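Side-chain contacts in Maltose/maltodextrin transport permease homologue (Bdellovibrio bacteriovorus HD100, PDB 6FFL), which binds maltotriose through the MalE solute-binding domain described here, part of a longer MalF fusion protein that probably transports maltodextrins across the membrane: residues E24-E29 and I33-T38; Y106-A111 and K289-L294. All blocks are in the same frame, centred on the assembly; numbering follows the deposited sequence.

Contact 1: residues E24-E29 and I33-T38; sequences EKFEKE and ITVQAT
The ring of Phe26 and the carboxylate of Glu27, neighbours on helix 13-29, meet strand 34-39 and the residue before it in different ways. The methyl CG2 of Ile33 comes to the edge of the Phe26 ring, close to its plane, with Phe26 CE2 and Ile33 CG2 3.7 Å apart. Val35 CG2 comes obliquely to the CD2-CE2 part of the ring, 4.1 Å from Phe26 CD2, and the two side chains run at about a right angle to each other. Elsewhere the ring meets that of Tyr293, the two planes inclined to each other, and Leu290 of helix 281-294 also touches it. Phe26 reaches this position with CG anti to its backbone N, which aims the ring at the strand.

Glu27 does not start out toward the strand, but its chain is extended beyond CG (chi2 -178°) and brings OE2 alongside the backbone. There the anti lone pair of OE2 accepts the N-H of Val35, with OE2 and Val35 N 2.8 Å apart and an N-H...O angle of 159°. The same oxygen lies 3.4 Å from Thr34 CA, so the carboxylate lies along the strand backbone. Thr34 itself turns the other way, its OG1 bonded to Arg4 beyond the contact.

This is the return leg of a beta-alpha-beta unit: helix 24-29 runs nearly antiparallel to strand 34-38 (159°), the axes 8.3 Å apart. Strand 34-39 pairs with strand 4-9 through Thr34, Gln36 and Thr38, whereas the N-H of Val35 goes to Glu27. This donor probably helps to stabilise the negative charge of Glu27 at the partly exposed margin of an interface whose buried part is the apolar packing of Phe26, Ile33 and Val35.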
loop_
_atom_site.group_PDB
_atom_site.type_symbol
_atom_site.label_atom_id
_atom_site.label_comp_id
_atom_site.label_asym_id
_atom_site.label_seq_id
_atom_site.Cartn_x
_atom_site.Cartn_y
_atom_site.Cartn_z
ATOM N N GLU A 24 5.491 21.608 -10.735
ATOM C CA GLU A 24 6.062 22.922 -10.997
ATOM C C GLU A 24 6.763 22.944 -12.351
ATOM O O GLU A 24 6.630 23.907 -13.115
ATOM C CB GLU A 24 7.009 23.282 -9.850
ATOM C CG GLU A 24 7.830 24.540 -10.005
ATOM C CD GLU A 24 8.821 24.699 -8.858
ATOM O OE1 GLU A 24 8.376 24.755 -7.689
ATOM O OE2 GLU A 24 10.041 24.750 -9.121
ATOM N N LYS A 25 7.482 21.868 -12.685
ATOM C CA LYS A 25 8.129 21.781 -13.991
ATOM C C LYS A 25 7.100 21.650 -15.108
ATOM O O LYS A 25 7.273 22.240 -16.181
ATOM C CB LYS A 25 9.096 20.593 -14.019
ATOM C CG LYS A 25 9.793 20.356 -15.336
ATOM C CD LYS A 25 11.290 20.267 -15.136
ATOM C CE LYS A 25 12.021 20.360 -16.474
ATOM N NZ LYS A 25 11.862 19.128 -17.294
ATOM N N PHE A 26 6.024 20.896 -14.867
ATOM C CA PHE A 26 4.979 20.740 -15.876
ATOM C C PHE A 26 4.365 22.088 -16.236
ATOM O O PHE A 26 4.205 22.415 -17.418
ATOM C CB PHE A 26 3.902 19.767 -15.384
ATOM C CG PHE A 26 2.773 19.569 -16.368
ATOM C CD1 PHE A 26 2.920 18.707 -17.447
ATOM C CD2 PHE A 26 1.574 20.254 -16.221
ATOM C CE1 PHE A 26 1.887 18.524 -18.363
ATOM C CE2 PHE A 26 0.533 20.081 -17.135
ATOM C CZ PHE A 26 0.692 19.215 -18.207
ATOM N N GLU A 27 4.025 22.889 -15.223
ATOM C CA GLU A 27 3.417 24.191 -15.477
ATOM C C GLU A 27 4.376 25.127 -16.199
ATOM O O GLU A 27 3.942 25.932 -17.032
ATOM C CB GLU A 27 2.953 24.817 -14.166
ATOM C CG GLU A 27 1.820 24.066 -13.499
ATOM C CD GLU A 27 1.349 24.736 -12.225
ATOM O OE1 GLU A 27 2.124 25.519 -11.638
ATOM O OE2 GLU A 27 0.205 24.479 -11.806
ATOM N N LYS A 28 5.673 25.037 -15.897
ATOM C CA LYS A 28 6.659 25.847 -16.601
ATOM C C LYS A 28 6.720 25.470 -18.075
ATOM O O LYS A 28 6.816 26.344 -18.944
ATOM C CB LYS A 28 8.031 25.688 -15.939
ATOM C CG LYS A 28 9.197 26.250 -16.746
ATOM C CD LYS A 28 10.547 25.821 -16.167
ATOM C CE LYS A 28 10.909 26.615 -14.917
ATOM N NZ LYS A 28 12.283 27.208 -14.994
ATOM N N GLU A 29 6.648 24.176 -18.378
ATOM C CA GLU A 29 6.729 23.694 -19.750
ATOM C C GLU A 29 5.407 23.740 -20.502
ATOM O O GLU A 29 5.413 23.584 -21.729
ATOM C CB GLU A 29 7.260 22.266 -19.774
ATOM C CG GLU A 29 8.669 22.125 -19.277
ATOM C CD GLU A 29 9.128 20.681 -19.295
ATOM O OE1 GLU A 29 8.305 19.779 -19.599
ATOM O OE2 GLU A 29 10.333 20.433 -19.052
ATOM N N ILE A 33 -1.712 25.717 -18.888
ATOM C CA ILE A 33 -2.211 24.663 -18.014
ATOM C C ILE A 33 -1.641 24.878 -16.621
ATOM O O ILE A 33 -0.421 24.999 -16.455
ATOM C CB ILE A 33 -1.848 23.254 -18.527
ATOM C CG1 ILE A 33 -2.276 23.060 -19.980
ATOM C CG2 ILE A 33 -2.474 22.188 -17.628
ATOM C CD1 ILE A 33 -1.887 21.700 -20.529
ATOM N N THR A 34 -2.521 24.931 -15.626
ATOM C CA THR A 34 -2.115 24.865 -14.230
ATOM C C THR A 34 -2.833 23.703 -13.559
ATOM O O THR A 34 -3.861 23.220 -14.042
ATOM C CB THR A 34 -2.408 26.174 -13.491
ATOM O OG1 THR A 34 -3.826 26.376 -13.406
ATOM C CG2 THR A 34 -1.755 27.345 -14.208
ATOM N N VAL A 35 -2.276 23.245 -12.438
ATOM C CA VAL A 35 -2.728 22.019 -11.792
ATOM C C VAL A 35 -2.963 22.285 -10.314
ATOM O O VAL A 35 -2.087 22.822 -9.630
ATOM C CB VAL A 35 -1.708 20.878 -11.963
ATOM C CG1 VAL A 35 -2.250 19.581 -11.343
ATOM C CG2 VAL A 35 -1.352 20.699 -13.435
ATOM N N GLN A 36 -4.132 21.889 -9.822
ATOM C CA GLN A 36 -4.432 21.901 -8.395
ATOM C C GLN A 36 -4.366 20.475 -7.860
ATOM O O GLN A 36 -5.135 19.608 -8.293
ATOM C CB GLN A 36 -5.811 22.504 -8.135
ATOM C CG GLN A 36 -6.306 22.315 -6.709
ATOM C CD GLN A 36 -5.569 23.186 -5.711
ATOM O OE1 GLN A 36 -5.527 24.409 -5.855
ATOM N NE2 GLN A 36 -4.996 22.561 -4.683
ATOM N N ALA A 37 -3.466 20.230 -6.910
ATOM C CA ALA A 37 -3.333 18.912 -6.309
ATOM C C ALA A 37 -3.974 18.898 -4.929
ATOM O O ALA A 37 -3.860 19.865 -4.170
ATOM C CB ALA A 37 -1.860 18.500 -6.195
ATOM N N THR A 38 -4.647 17.803 -4.611
ATOM C CA THR A 38 -5.315 17.649 -3.325
ATOM C C THR A 38 -4.973 16.285 -2.759
ATOM O O THR A 38 -5.160 15.273 -3.440
ATOM C CB THR A 38 -6.839 17.782 -3.459
ATOM O OG1 THR A 38 -7.172 19.104 -3.884
ATOM C CG2 THR A 38 -7.527 17.495 -2.124
HETATM O O HOH W 1 1.247 26.850 -16.460
#

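Contact 2: residues Y106-A111 and K289-L294; sequences YMIGDA and KLLKYL
In the lobe that carries the N-terminus, helix 281-294 packs against the main sheet, and Ile108 on strand 104-109 touches Leu291 from that helix. The contact is methyl to methyl: Ile108 CG2 lies 3.6 Å from Leu291 CD1, and the two side chains cross obliquely. Because Ile108 CG1 is anti to its backbone N (chi1 172°), that longer branch leads away and CG2 faces the helix. Leu291, which leaves the helix without pointing straight at the strand, brings its CD1 over at its far end and also touches Tyr272 and Leu274 of strand 266-274, an antiparallel neighbour of strand 104-109. Just beyond this strand the chain enters the short pair 111-112 with 310-311, and then strand 116-121 of the second sheet, so the segment leads into what is probably a hinge between the lobes. Asp110 follows directly after strand 104-109. Its CB is 3.9 Å from Leu294 O, and a water links the two residues, donating to Asp110 OD2 at 2.7 Å and to Leu294 O at 2.8 Å. The other carboxylate oxygen, OD1, is hydrogen-bonded to Tyr63 OH. The side chain of Asp110 lies about 10 Å from a bound glucose unit.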
loop_
_atom_site.group_PDB
_atom_site.type_symbol
_atom_site.label_atom_id
_atom_site.label_comp_id
_atom_site.label_asym_id
_atom_site.label_seq_id
_atom_site.Cartn_x
_atom_site.Cartn_y
_atom_site.Cartn_z
ATOM N N TYR A 106 -7.348 0.564 -16.848
ATOM C CA TYR A 106 -7.937 1.765 -16.275
ATOM C C TYR A 106 -6.941 2.607 -15.487
ATOM O O TYR A 106 -7.297 3.706 -15.046
ATOM C CB TYR A 106 -9.134 1.395 -15.373
ATOM C CG TYR A 106 -10.334 0.882 -16.160
ATOM C CD1 TYR A 106 -11.199 1.762 -16.795
ATOM C CD2 TYR A 106 -10.594 -0.479 -16.255
ATOM C CE1 TYR A 106 -12.307 1.294 -17.512
ATOM C CE2 TYR A 106 -11.683 -0.955 -16.972
ATOM C CZ TYR A 106 -12.531 -0.068 -17.590
ATOM O OH TYR A 106 -13.607 -0.551 -18.293
ATOM N N MET A 107 -5.706 2.133 -15.305
ATOM C CA MET A 107 -4.749 2.803 -14.442
ATOM C C MET A 107 -3.345 2.602 -14.997
ATOM O O MET A 107 -3.034 1.524 -15.509
ATOM C CB MET A 107 -4.829 2.250 -13.009
ATOM C CG MET A 107 -3.689 2.681 -12.125
ATOM S SD MET A 107 -3.766 2.017 -10.451
ATOM C CE MET A 107 -5.184 2.899 -9.779
ATOM N N ILE A 108 -2.496 3.624 -14.887
ATOM C CA ILE A 108 -1.068 3.442 -15.137
ATOM C C ILE A 108 -0.293 4.003 -13.951
ATOM O O ILE A 108 -0.440 5.184 -13.601
ATOM C CB ILE A 108 -0.600 4.085 -16.457
ATOM C CG1 ILE A 108 0.921 4.013 -16.543
ATOM C CG2 ILE A 108 -1.073 5.539 -16.585
ATOM C CD1 ILE A 108 1.417 2.613 -16.833
ATOM N N GLY A 109 0.531 3.156 -13.338
ATOM C CA GLY A 109 1.334 3.565 -12.207
ATOM C C GLY A 109 2.723 4.021 -12.608
ATOM O O GLY A 109 3.248 3.634 -13.651
ATOM N N ASP A 110 3.306 4.862 -11.747
ATOM C CA ASP A 110 4.639 5.390 -11.976
ATOM C C ASP A 110 5.722 4.566 -11.295
ATOM O O ASP A 110 6.910 4.808 -11.533
ATOM C CB ASP A 110 4.715 6.856 -11.516
ATOM C CG ASP A 110 4.195 7.076 -10.093
ATOM O OD1 ASP A 110 3.438 6.231 -9.562
ATOM O OD2 ASP A 110 4.540 8.130 -9.507
ATOM N N ALA A 111 5.339 3.593 -10.473
ATOM C CA ALA A 111 6.303 2.751 -9.782
ATOM C C ALA A 111 5.681 1.376 -9.596
ATOM O O ALA A 111 4.509 1.153 -9.898
ATOM C CB ALA A 111 6.719 3.361 -8.432
ATOM N N LYS A 289 -2.137 15.170 -21.280
ATOM C CA LYS A 289 -0.756 15.649 -21.257
ATOM C C LYS A 289 -0.129 15.443 -19.886
ATOM O O LYS A 289 1.006 14.970 -19.775
ATOM C CB LYS A 289 -0.692 17.125 -21.645
ATOM C CG LYS A 289 -0.887 17.395 -23.118
ATOM C CD LYS A 289 -0.812 18.883 -23.399
ATOM C CE LYS A 289 -0.150 19.163 -24.734
ATOM N NZ LYS A 289 -0.654 20.435 -25.306
ATOM N N LEU A 290 -0.864 15.783 -18.824
ATOM C CA LEU A 290 -0.327 15.633 -17.479
ATOM C C LEU A 290 -0.107 14.166 -17.134
ATOM O O LEU A 290 0.905 13.815 -16.514
ATOM C CB LEU A 290 -1.263 16.294 -16.470
ATOM C CG LEU A 290 -0.755 16.302 -15.027
ATOM C CD1 LEU A 290 0.563 17.068 -14.954
ATOM C CD2 LEU A 290 -1.790 16.922 -14.106
ATOM N N LEU A 291 -1.053 13.301 -17.518
ATOM C CA LEU A 291 -0.919 11.863 -17.283
ATOM C C LEU A 291 0.328 11.300 -17.957
ATOM O O LEU A 291 1.058 10.493 -17.366
ATOM C CB LEU A 291 -2.170 11.147 -17.799
ATOM C CG LEU A 291 -2.132 9.625 -17.913
ATOM C CD1 LEU A 291 -2.017 9.058 -16.547
ATOM C CD2 LEU A 291 -3.390 9.098 -18.599
ATOM N N LYS A 292 0.567 11.682 -19.210
ATOM C CA LYS A 292 1.763 11.217 -19.902
ATOM C C LYS A 292 3.026 11.756 -19.236
ATOM O O LYS A 292 4.024 11.039 -19.111
ATOM C CB LYS A 292 1.712 11.631 -21.371
ATOM C CG LYS A 292 0.615 10.937 -22.196
ATOM C CD LYS A 292 0.603 11.514 -23.626
ATOM C CE LYS A 292 -0.374 10.793 -24.539
ATOM N NZ LYS A 292 -0.503 11.484 -25.867
ATOM N N TYR A 293 2.999 13.014 -18.794
ATOM C CA TYR A 293 4.170 13.585 -18.128
ATOM C C TYR A 293 4.460 12.886 -16.798
ATOM O O TYR A 293 5.619 12.561 -16.494
ATOM C CB TYR A 293 3.968 15.083 -17.915
ATOM C CG TYR A 293 5.068 15.721 -17.104
ATOM C CD1 TYR A 293 6.335 15.904 -17.648
ATOM C CD2 TYR A 293 4.844 16.137 -15.802
ATOM C CE1 TYR A 293 7.352 16.483 -16.913
ATOM C CE2 TYR A 293 5.854 16.722 -15.057
ATOM C CZ TYR A 293 7.104 16.889 -15.618
ATOM O OH TYR A 293 8.109 17.468 -14.883
ATOM N N LEU A 294 3.428 12.660 -15.979
ATOM C CA LEU A 294 3.667 12.122 -14.643
ATOM C C LEU A 294 4.042 10.650 -14.670
ATOM O O LEU A 294 4.498 10.129 -13.646
ATOM C CB LEU A 294 2.441 12.328 -13.743
ATOM C CG LEU A 294 2.140 13.789 -13.387
ATOM C CD1 LEU A 294 0.821 13.906 -12.624
ATOM C CD2 LEU A 294 3.293 14.409 -12.597
HETATM O O HOH W 2 4.044 10.429 -10.906
#

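Contact 1 and contact 2 have centres 14 Å apart and follow one another along the chain, the first closing well before the second opens. Both reach the same mixed sheet, contact 1 at strand 34-39 and contact 2 at strand 104-109. Helix 281-294 joins them physically: Leu290 CD2 packs 3.9 Å from Val35 CG2, while the end of Leu291, the next residue, reaches strand 104-109. Helices 13-29 and 281-294 therefore lie side by side against the sheet, and chain regions distant in sequence build one lobe of the solute-binding domain, with contact 2 nearer the lobe crossing and the bound maltotriose.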